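Local coordinates for putative NADH dehydrogenase/NAD(P)H nitroreductase (Bacteroides thetaiotaomicron VPI-5482, PDB 3KWK), which binds flavin mononucleotide and probably acts as a nitroreductase-like oxidoreductase, at residues C88-R93 and P141-P146; A63-M68 and K76-A81; R23-K28 and V149-Y154. One frame throughout, in Å; residues are numbered along the deposited sequence.

Interaction 1: C88-R93 and P141-P146; sequences CGDSAR and PENILP
Gly89 and Leu145 form the antiparallel hydrogen-bonded pair that joins strand 88-90 to strand 144-146. Gly89 N donates a hydrogen bond to Leu145 O at 2.8 Å, and Leu145 N returns a nearly straight bond to Gly89 O at 2.9 Å. The non-hydrogen-bonded pairs Cys88 with Pro146 and Asp90 with Ile144 flank it.

Where the strand ends, side chains join the polar contacts. Asn143 ND2 donates to Asp90 OD1 at 2.9 Å, coming from above the carboxylate plane while the acceptor lies close to the plane of the amide; the two groups are turned 61° apart. From the opposite face of the carboxylate, Ala92 N reaches the same oxygen at 3.0 Å, closing an Asx turn. Asn143 O is likewise gripped twice, by Ser91 N and by Ser91 OG, the hydroxyl approaching to 2.7 Å.

The apolar contacts divide between the faces of the sheet. On one, Ile144 CG2 rests against Cys88 CB at 3.6 Å, and Ile144 CD1, carried forward by CG1 lying anti to the carbonyl carbon (chi1 -55°), touches Asp90 CB and CG. On the other, Leu145 CD1 meets Ser91 CB at 3.6 Å, beside Trp97 of helix 97-114.

Replacing Asp90 with an alanine would probably leave the Asn143 amide and Ala92 N without their shared acceptor. Two doubly engaged oxygens, one carboxylate and one carbonyl, thus hold the strand end where the regular backbone pairing stops.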
loop_
_atom_site.group_PDB
_atom_site.type_symbol
_atom_site.label_atom_id
_atom_site.label_comp_id
_atom_site.label_asym_id
_atom_site.label_seq_id
_atom_site.Cartn_x
_atom_site.Cartn_y
_atom_site.Cartn_z
ATOM N N CYS A 88 0.775 9.584 8.828
ATOM C CA CYS A 88 -0.483 10.001 9.416
ATOM C C CYS A 88 -1.447 10.379 8.329
ATOM O O CYS A 88 -1.052 10.685 7.219
ATOM C CB CYS A 88 -0.315 11.237 10.305
ATOM S SG CYS A 88 0.960 11.089 11.561
ATOM N N GLY A 89 -2.722 10.434 8.691
ATOM C CA GLY A 89 -3.782 10.843 7.764
ATOM C C GLY A 89 -4.648 11.943 8.332
ATOM O O GLY A 89 -4.987 11.905 9.514
ATOM N N ASP A 90 -5.012 12.925 7.507
ATOM C CA ASP A 90 -5.946 13.956 7.963
ATOM C C ASP A 90 -7.375 13.454 7.826
ATOM O O ASP A 90 -7.965 13.497 6.734
ATOM C CB ASP A 90 -5.709 15.248 7.190
ATOM C CG ASP A 90 -6.548 16.402 7.720
ATOM O OD1 ASP A 90 -7.431 16.145 8.561
ATOM O OD2 ASP A 90 -6.243 17.562 7.344
ATOM N N SER A 91 -7.900 12.893 8.910
ATOM C CA SER A 91 -9.218 12.286 8.929
ATOM C C SER A 91 -10.334 13.327 8.719
ATOM O O SER A 91 -11.461 12.960 8.424
ATOM C CB SER A 91 -9.420 11.592 10.277
ATOM O OG SER A 91 -9.471 12.526 11.326
ATOM N N ALA A 92 -10.023 14.626 8.851
ATOM C CA ALA A 92 -11.007 15.663 8.590
ATOM C C ALA A 92 -11.283 15.810 7.088
ATOM O O ALA A 92 -12.387 16.236 6.688
ATOM C CB ALA A 92 -10.594 17.018 9.198
ATOM N N ARG A 93 -10.282 15.417 6.301
ATOM C CA ARG A 93 -10.241 15.583 4.848
ATOM C C ARG A 93 -10.675 14.332 4.085
ATOM O O ARG A 93 -11.090 14.426 2.956
ATOM C CB ARG A 93 -8.837 16.004 4.408
ATOM C CG ARG A 93 -8.449 17.453 4.850
ATOM C CD ARG A 93 -7.128 17.943 4.229
ATOM N NE ARG A 93 -7.329 18.132 2.816
ATOM C CZ ARG A 93 -6.640 17.566 1.827
ATOM N NH1 ARG A 93 -5.523 16.813 2.031
ATOM N NH2 ARG A 93 -7.057 17.818 0.602
ATOM N N PRO A 141 -2.348 17.488 15.861
ATOM C CA PRO A 141 -3.725 17.932 16.022
ATOM C C PRO A 141 -4.711 16.766 16.039
ATOM O O PRO A 141 -4.410 15.728 15.485
ATOM C CB PRO A 141 -3.934 18.837 14.818
ATOM C CG PRO A 141 -2.512 19.345 14.408
ATOM C CD PRO A 141 -1.689 18.081 14.670
ATOM N N GLU A 142 -5.874 16.974 16.667
ATOM C CA GLU A 142 -6.869 15.923 16.904
ATOM C C GLU A 142 -7.291 15.164 15.635
ATOM O O GLU A 142 -7.507 13.949 15.659
ATOM C CB GLU A 142 -8.104 16.556 17.577
ATOM C CG GLU A 142 -9.190 15.566 17.970
ATOM C CD GLU A 142 -10.181 16.142 18.989
ATOM O OE1 GLU A 142 -10.609 17.299 18.817
ATOM O OE2 GLU A 142 -10.531 15.425 19.953
ATOM N N ASN A 143 -7.364 15.895 14.526
ATOM C CA ASN A 143 -7.823 15.355 13.232
ATOM C C ASN A 143 -6.794 14.528 12.481
ATOM O O ASN A 143 -7.122 13.784 11.568
ATOM C CB ASN A 143 -8.341 16.462 12.313
ATOM C CG ASN A 143 -7.325 17.573 12.083
ATOM O OD1 ASN A 143 -6.899 18.226 13.042
ATOM N ND2 ASN A 143 -6.996 17.854 10.802
ATOM N N ILE A 144 -5.539 14.694 12.881
ATOM C CA ILE A 144 -4.413 13.995 12.262
ATOM C C ILE A 144 -4.156 12.695 12.997
ATOM O O ILE A 144 -3.747 12.715 14.149
ATOM C CB ILE A 144 -3.148 14.867 12.233
ATOM C CG1 ILE A 144 -3.387 16.214 11.552
ATOM C CG2 ILE A 144 -1.972 14.153 11.515
ATOM C CD1 ILE A 144 -3.990 16.204 10.097
ATOM N N LEU A 145 -4.437 11.584 12.328
ATOM C CA LEU A 145 -4.393 10.274 12.954
ATOM C C LEU A 145 -3.186 9.488 12.478
ATOM O O LEU A 145 -2.992 9.337 11.278
ATOM C CB LEU A 145 -5.685 9.502 12.648
ATOM C CG LEU A 145 -6.966 10.236 13.019
ATOM C CD1 LEU A 145 -8.161 9.316 12.749
ATOM C CD2 LEU A 145 -6.988 10.770 14.471
ATOM N N PRO A 146 -2.426 8.897 13.406
ATOM C CA PRO A 146 -1.221 8.162 12.963
ATOM C C PRO A 146 -1.534 6.730 12.547
ATOM O O PRO A 146 -2.121 6.000 13.333
ATOM C CB PRO A 146 -0.319 8.189 14.217
ATOM C CG PRO A 146 -1.239 8.293 15.356
ATOM C CD PRO A 146 -2.461 9.046 14.872
#

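Interaction 2: A63-M68 and K76-A81; sequences AKLDSM and KMLTQA
Leu78 sets its side chain against helix 63-68, CB lying 3.6 Å from Leu65 O and the two branches parting beyond it. CD2 meets Leu65 CD2 at 3.8 Å, the two leucine side chains crossing at about a right angle, while CD1 touches Met68 CB at 3.9 Å. The CG of Leu78, anti to its carbonyl carbon (chi1 -76°), carries both methyls in among these helix side chains. The other methyl of Leu65, CD1, packs on Ala81 O at 3.7 Å.

At the more exposed margin Asp66 OD1 lies 3.5 Å from Thr79 CA, with Thr79 CG2 alongside. A water joins the segments there, donating to Asp66 OD1 at 3.0 Å and to Thr79 O at 2.8 Å.

Arg62, just before the segment, ties this margin together: its NH2 makes a salt bridge with Asp66 OD1, and its NH1 binds Ala81 O. Farther out, Leu65 and Met68 lean on Val59 of strand 54-59, and Leu78 on Val149 and Pro151 of strand 144-153. Met77, a selenomethionine, faces elsewhere and touches the flavin mononucleotide.

The arrangement is a helix and a following 3-10 turn, 76-79, folded back on each other over one face of the antiparallel sheet, as in the alpha-beta fold of FMN-dependent nitroreductases, with the turn bordering the flavin pocket.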
loop_
_atom_site.group_PDB
_atom_site.type_symbol
_atom_site.label_atom_id
_atom_site.label_comp_id
_atom_site.label_asym_id
_atom_site.label_seq_id
_atom_site.Cartn_x
_atom_site.Cartn_y
_atom_site.Cartn_z
ATOM N N ALA A 63 15.570 11.551 22.051
ATOM C CA ALA A 63 14.657 11.404 23.187
ATOM C C ALA A 63 13.231 11.021 22.804
ATOM O O ALA A 63 12.608 10.222 23.525
ATOM C CB ALA A 63 14.657 12.697 24.079
ATOM N N LYS A 64 12.690 11.594 21.715
ATOM C CA LYS A 64 11.343 11.247 21.302
ATOM C C LYS A 64 11.303 9.790 20.829
ATOM O O LYS A 64 10.367 9.051 21.085
ATOM C CB LYS A 64 10.785 12.119 20.154
ATOM C CG LYS A 64 10.239 13.447 20.513
ATOM C CD LYS A 64 9.696 14.142 19.252
ATOM C CE LYS A 64 9.455 15.577 19.535
ATOM N NZ LYS A 64 8.846 15.676 20.837
ATOM N N LEU A 65 12.317 9.428 20.061
ATOM C CA LEU A 65 12.420 8.069 19.529
ATOM C C LEU A 65 12.434 7.044 20.673
ATOM O O LEU A 65 11.697 6.053 20.655
ATOM C CB LEU A 65 13.672 7.927 18.675
ATOM C CG LEU A 65 13.656 8.581 17.281
ATOM C CD1 LEU A 65 15.072 8.627 16.638
ATOM C CD2 LEU A 65 12.670 7.925 16.292
ATOM N N ASP A 66 13.251 7.323 21.680
ATOM C CA ASP A 66 13.388 6.405 22.834
ATOM C C ASP A 66 12.131 6.376 23.726
ATOM O O ASP A 66 11.731 5.324 24.260
ATOM C CB ASP A 66 14.607 6.836 23.656
ATOM C CG ASP A 66 15.944 6.552 22.928
ATOM O OD1 ASP A 66 15.957 5.850 21.896
ATOM O OD2 ASP A 66 16.962 7.076 23.373
ATOM N N SER A 67 11.481 7.525 23.863
ATOM C CA SER A 67 10.257 7.644 24.650
ATOM C C SER A 67 9.124 6.859 23.971
ATOM O O SER A 67 8.399 6.105 24.619
ATOM C CB SER A 67 9.874 9.111 24.874
ATOM O OG SER A 67 10.805 9.724 25.747
HETATM N N MSE A 68 9.022 6.994 22.651
HETATM C CA MSE A 68 8.082 6.179 21.901
HETATM C C MSE A 68 8.371 4.694 21.975
HETATM O O MSE A 68 7.446 3.887 22.059
HETATM C CB MSE A 68 7.954 6.673 20.438
HETATM C CG MSE A 68 7.244 8.033 20.375
HETATM SE SE MSE A 68 6.892 8.530 18.496
HETATM C CE MSE A 68 8.647 8.897 18.105
ATOM N N LYS A 76 10.062 -1.535 19.669
ATOM C CA LYS A 76 11.246 -1.423 20.578
ATOM C C LYS A 76 12.527 -1.114 19.815
ATOM O O LYS A 76 13.477 -0.520 20.367
ATOM C CB LYS A 76 11.414 -2.688 21.416
ATOM C CG LYS A 76 10.160 -3.033 22.251
ATOM C CD LYS A 76 9.827 -1.946 23.247
ATOM C CE LYS A 76 8.478 -2.206 23.930
ATOM N NZ LYS A 76 8.141 -1.060 24.794
HETATM N N MSE A 77 12.543 -1.458 18.529
HETATM C CA MSE A 77 13.690 -1.156 17.688
HETATM C C MSE A 77 13.907 0.322 17.413
HETATM O O MSE A 77 14.929 0.736 16.859
HETATM C CB MSE A 77 13.629 -1.936 16.368
HETATM C CG MSE A 77 12.690 -1.436 15.257
HETATM SE SE MSE A 77 10.799 -1.503 15.717
HETATM C CE MSE A 77 10.505 -3.392 15.447
ATOM N N LEU A 78 12.935 1.161 17.769
ATOM C CA LEU A 78 13.188 2.608 17.734
ATOM C C LEU A 78 14.442 3.047 18.523
ATOM O O LEU A 78 15.004 4.068 18.201
ATOM C CB LEU A 78 11.986 3.365 18.278
ATOM C CG LEU A 78 10.778 3.468 17.330
ATOM C CD1 LEU A 78 9.538 3.952 18.092
ATOM C CD2 LEU A 78 11.106 4.443 16.179
ATOM N N THR A 79 14.859 2.310 19.553
ATOM C CA THR A 79 16.018 2.700 20.336
ATOM C C THR A 79 17.298 2.495 19.517
ATOM O O THR A 79 18.337 3.093 19.820
ATOM C CB THR A 79 16.115 1.950 21.681
ATOM O OG1 THR A 79 16.271 0.542 21.441
ATOM C CG2 THR A 79 14.902 2.253 22.574
ATOM N N GLN A 80 17.242 1.706 18.451
ATOM C CA GLN A 80 18.451 1.542 17.627
ATOM C C GLN A 80 18.350 2.192 16.263
ATOM O O GLN A 80 19.266 2.107 15.439
ATOM C CB GLN A 80 18.890 0.073 17.553
ATOM C CG GLN A 80 17.918 -0.880 17.028
ATOM C CD GLN A 80 18.518 -2.269 16.988
ATOM O OE1 GLN A 80 19.186 -2.594 16.043
ATOM N NE2 GLN A 80 18.264 -3.087 18.015
ATOM N N ALA A 81 17.234 2.873 16.010
ATOM C CA ALA A 81 17.033 3.625 14.792
ATOM C C ALA A 81 17.485 5.073 15.012
ATOM O O ALA A 81 17.242 5.657 16.087
ATOM C CB ALA A 81 15.486 3.588 14.391
HETATM O O HOH W 1 18.716 4.770 22.023
#

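Interaction 3: R23-K28 and V149-Y154; sequences RTYLNK and VIPFGY. With FMN (flavin mononucleotide), chain B.
Tyr25 lays its ring along strand 144-153, and this is the close-packed half of the contact. Phe152 C lies over one face of the ring, 3.9 Å above the plane and offset toward the rim; Arg23 C sits over the opposite face. Tyr25 CD1 comes to 3.6 Å from Gly153 N, and Tyr25 OH reaches Pro151 CB at the same distance. The CG of Tyr25, anti to its carbonyl carbon (chi1 -41°), brings the ring down onto the strand. At Gly153 the fit is close: a beta carbon there would run into Tyr25 CB. Val120 of strand 118-123 and Met77 also pack on this tyrosine.

One direct backbone hydrogen bond crosses the contact, from Leu26 N to Tyr154 O at 2.8 Å. It fastens the loop between helices 11-18 and 32-43 to a central strand of the nitroreductase sheet. At the beginning of segment 23-28, Arg23 turns away from the strand to the flavin: NE donates to FMN O2 at 2.8 Å and NH2 to FMN N1 at 3.2 Å, both nearly straight, with N1 in the plane of the guanidinium.

Toward Lys28 the contact is looser and more exposed. Lys28 NZ stands over the face of the Tyr154 ring, 4.7 Å from its centroid, a cation-pi arrangement reached by a chain bent at chi3 (-53°). Its CG and CD meet the ring at CD2. Leu26 CD1 touches Tyr154 CB, and a water bridges Leu26 O, Lys28 O and Tyr154 N. The hydroxyl of Tyr154 is held by Glu31 and Lys34.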
loop_
_atom_site.group_PDB
_atom_site.type_symbol
_atom_site.label_atom_id
_atom_site.label_comp_id
_atom_site.label_asym_id
_atom_site.label_seq_id
_atom_site.Cartn_x
_atom_site.Cartn_y
_atom_site.Cartn_z
ATOM N N ARG A 23 14.274 -4.959 11.457
ATOM C CA ARG A 23 14.070 -4.501 12.808
ATOM C C ARG A 23 15.327 -4.287 13.639
ATOM O O ARG A 23 15.262 -4.026 14.858
ATOM C CB ARG A 23 13.189 -5.513 13.555
ATOM C CG ARG A 23 11.863 -5.790 12.850
ATOM C CD ARG A 23 10.951 -6.671 13.686
ATOM N NE ARG A 23 9.614 -6.757 13.103
ATOM C CZ ARG A 23 9.260 -7.594 12.128
ATOM N NH1 ARG A 23 10.088 -8.473 11.570
ATOM N NH2 ARG A 23 8.038 -7.548 11.671
ATOM N N THR A 24 16.473 -4.367 12.982
ATOM C CA THR A 24 17.759 -4.026 13.594
ATOM C C THR A 24 18.594 -3.273 12.575
ATOM O O THR A 24 18.555 -3.558 11.376
ATOM C CB THR A 24 18.524 -5.247 14.083
ATOM O OG1 THR A 24 18.746 -6.132 12.986
ATOM C CG2 THR A 24 17.808 -5.990 15.267
ATOM N N TYR A 25 19.325 -2.267 13.052
ATOM C CA TYR A 25 20.025 -1.300 12.220
ATOM C C TYR A 25 21.442 -1.069 12.699
ATOM O O TYR A 25 21.737 -1.081 13.901
ATOM C CB TYR A 25 19.287 0.051 12.150
ATOM C CG TYR A 25 17.806 -0.132 12.033
ATOM C CD1 TYR A 25 17.221 -0.568 10.844
ATOM C CD2 TYR A 25 16.970 0.096 13.143
ATOM C CE1 TYR A 25 15.852 -0.791 10.751
ATOM C CE2 TYR A 25 15.639 -0.156 13.063
ATOM C CZ TYR A 25 15.060 -0.611 11.894
ATOM O OH TYR A 25 13.682 -0.855 11.877
ATOM N N LEU A 26 22.327 -0.809 11.743
ATOM C CA LEU A 26 23.654 -0.370 12.088
ATOM C C LEU A 26 23.578 1.012 12.715
ATOM O O LEU A 26 22.641 1.782 12.460
ATOM C CB LEU A 26 24.507 -0.270 10.836
ATOM C CG LEU A 26 24.758 -1.552 10.055
ATOM C CD1 LEU A 26 25.554 -1.263 8.745
ATOM C CD2 LEU A 26 25.554 -2.501 10.918
ATOM N N ASN A 27 24.584 1.325 13.522
ATOM C CA ASN A 27 24.670 2.611 14.169
ATOM C C ASN A 27 25.339 3.593 13.214
ATOM O O ASN A 27 26.535 3.892 13.335
ATOM C CB ASN A 27 25.487 2.485 15.452
ATOM C CG ASN A 27 25.572 3.789 16.214
ATOM O OD1 ASN A 27 24.755 4.684 16.022
ATOM N ND2 ASN A 27 26.590 3.906 17.078
ATOM N N LYS A 28 24.573 4.051 12.238
ATOM C CA LYS A 28 25.072 4.968 11.238
ATOM C C LYS A 28 23.947 5.714 10.615
ATOM O O LYS A 28 22.836 5.212 10.528
ATOM C CB LYS A 28 25.918 4.284 10.192
ATOM C CG LYS A 28 25.237 3.300 9.415
ATOM C CD LYS A 28 26.155 2.767 8.269
ATOM C CE LYS A 28 26.720 3.893 7.417
ATOM N NZ LYS A 28 27.183 3.443 6.067
ATOM N N VAL A 149 4.287 3.859 12.529
ATOM C CA VAL A 149 5.594 4.384 12.800
ATOM C C VAL A 149 6.571 3.489 12.055
ATOM O O VAL A 149 6.596 2.262 12.257
ATOM C CB VAL A 149 5.916 4.384 14.314
ATOM C CG1 VAL A 149 7.332 4.893 14.524
ATOM C CG2 VAL A 149 4.911 5.273 15.121
ATOM N N ILE A 150 7.358 4.078 11.169
ATOM C CA ILE A 150 8.324 3.313 10.376
ATOM C C ILE A 150 9.767 3.673 10.760
ATOM O O ILE A 150 10.339 4.643 10.220
ATOM C CB ILE A 150 8.107 3.573 8.850
ATOM C CG1 ILE A 150 6.665 3.318 8.425
ATOM C CG2 ILE A 150 9.079 2.719 7.970
ATOM C CD1 ILE A 150 6.391 3.643 6.960
ATOM N N PRO A 151 10.341 2.935 11.712
ATOM C CA PRO A 151 11.796 3.054 11.907
ATOM C C PRO A 151 12.535 2.589 10.643
ATOM O O PRO A 151 12.037 1.730 9.892
ATOM C CB PRO A 151 12.087 2.111 13.064
ATOM C CG PRO A 151 10.739 1.649 13.561
ATOM C CD PRO A 151 9.793 1.781 12.424
ATOM N N PHE A 152 13.695 3.168 10.394
ATOM C CA PHE A 152 14.503 2.712 9.298
ATOM C C PHE A 152 15.966 2.995 9.551
ATOM O O PHE A 152 16.318 3.768 10.462
ATOM C CB PHE A 152 14.036 3.360 7.986
ATOM C CG PHE A 152 14.199 4.874 7.956
ATOM C CD1 PHE A 152 13.226 5.710 8.486
ATOM C CD2 PHE A 152 15.300 5.446 7.333
ATOM C CE1 PHE A 152 13.396 7.068 8.439
ATOM C CE2 PHE A 152 15.464 6.801 7.278
ATOM C CZ PHE A 152 14.501 7.620 7.838
ATOM N N GLY A 153 16.800 2.328 8.756
ATOM C CA GLY A 153 18.240 2.444 8.861
ATOM C C GLY A 153 18.924 1.495 7.896
ATOM O O GLY A 153 18.251 0.732 7.164
ATOM N N TYR A 154 20.252 1.438 7.960
ATOM C CA TYR A 154 20.963 0.405 7.234
ATOM C C TYR A 154 20.768 -0.909 8.015
ATOM O O TYR A 154 21.026 -0.941 9.226
ATOM C CB TYR A 154 22.438 0.752 7.087
ATOM C CG TYR A 154 22.611 1.784 5.994
ATOM C CD1 TYR A 154 22.536 1.393 4.690
ATOM C CD2 TYR A 154 22.719 3.157 6.266
ATOM C CE1 TYR A 154 22.665 2.333 3.641
ATOM C CE2 TYR A 154 22.828 4.086 5.243
ATOM C CZ TYR A 154 22.811 3.670 3.945
ATOM O OH TYR A 154 22.904 4.546 2.885
HETATM N N1 FMN B . 6.083 -5.296 12.718
HETATM C C2 FMN B . 6.513 -4.931 13.960
HETATM O O2 FMN B . 7.668 -5.230 14.311
HETATM N N3 FMN B . 5.672 -4.249 14.825
HETATM C C4 FMN B . 4.378 -3.913 14.491
HETATM O O4 FMN B . 3.646 -3.277 15.312
HETATM C C4A FMN B . 3.941 -4.292 13.218
HETATM N N5 FMN B . 2.643 -4.012 12.814
HETATM C C5A FMN B . 2.270 -4.207 11.512
HETATM C C6 FMN B . 1.006 -3.763 11.095
HETATM C C7 FMN B . 0.651 -3.914 9.763
HETATM C C7M FMN B . -0.717 -3.438 9.243
HETATM C C8 FMN B . 1.507 -4.495 8.847
HETATM C C8M FMN B . 1.059 -4.623 7.413
HETATM C C9 FMN B . 2.745 -4.948 9.267
HETATM C C9A FMN B . 3.141 -4.804 10.605
HETATM N N10 FMN B . 4.373 -5.277 11.066
HETATM C C10 FMN B . 4.787 -4.965 12.329
HETATM C "C1'" FMN B . 5.302 -5.950 10.126
HETATM C "C2'" FMN B . 4.876 -7.396 9.885
HETATM O "O2'" FMN B . 5.135 -8.207 11.035
HETATM C "C3'" FMN B . 5.535 -7.973 8.615
HETATM O "O3'" FMN B . 5.088 -7.267 7.458
HETATM C "C4'" FMN B . 5.209 -9.480 8.410
HETATM O "O4'" FMN B . 5.828 -10.239 9.458
HETATM C "C5'" FMN B . 5.645 -10.006 7.040
HETATM O "O5'" FMN B . 7.058 -9.831 6.986
HETATM P P FMN B . 7.752 -8.943 5.807
HETATM O O1P FMN B . 7.297 -7.482 5.982
HETATM O O2P FMN B . 9.240 -9.163 6.152
HETATM O O3P FMN B . 7.357 -9.488 4.449
HETATM O O HOH W 2 21.310 2.911 10.258
#

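In the fold
Interactions 1 and 3 share strand 144-153 and lie on opposite sides of the chain's centre, their own centres about 26 Å apart: interaction 1 pairs the start of that strand with the end of its neighbour 83-90, and interaction 3 covers its far part. Interaction 2, between helix 62-71 and the turn before strand 83-90, lies about 10 Å from interaction 3, centre to centre, and touches it through Gln80 OE1, which accepts from Tyr25 N, and through Met77 against Arg23. Along the chain, 23-28 comes first and 149-154 last, with interactions 2 and 1 following in turn between them. Interactions 2 and 3 thus meet beside the flavin, contributing Met77 and Arg23 to its pocket.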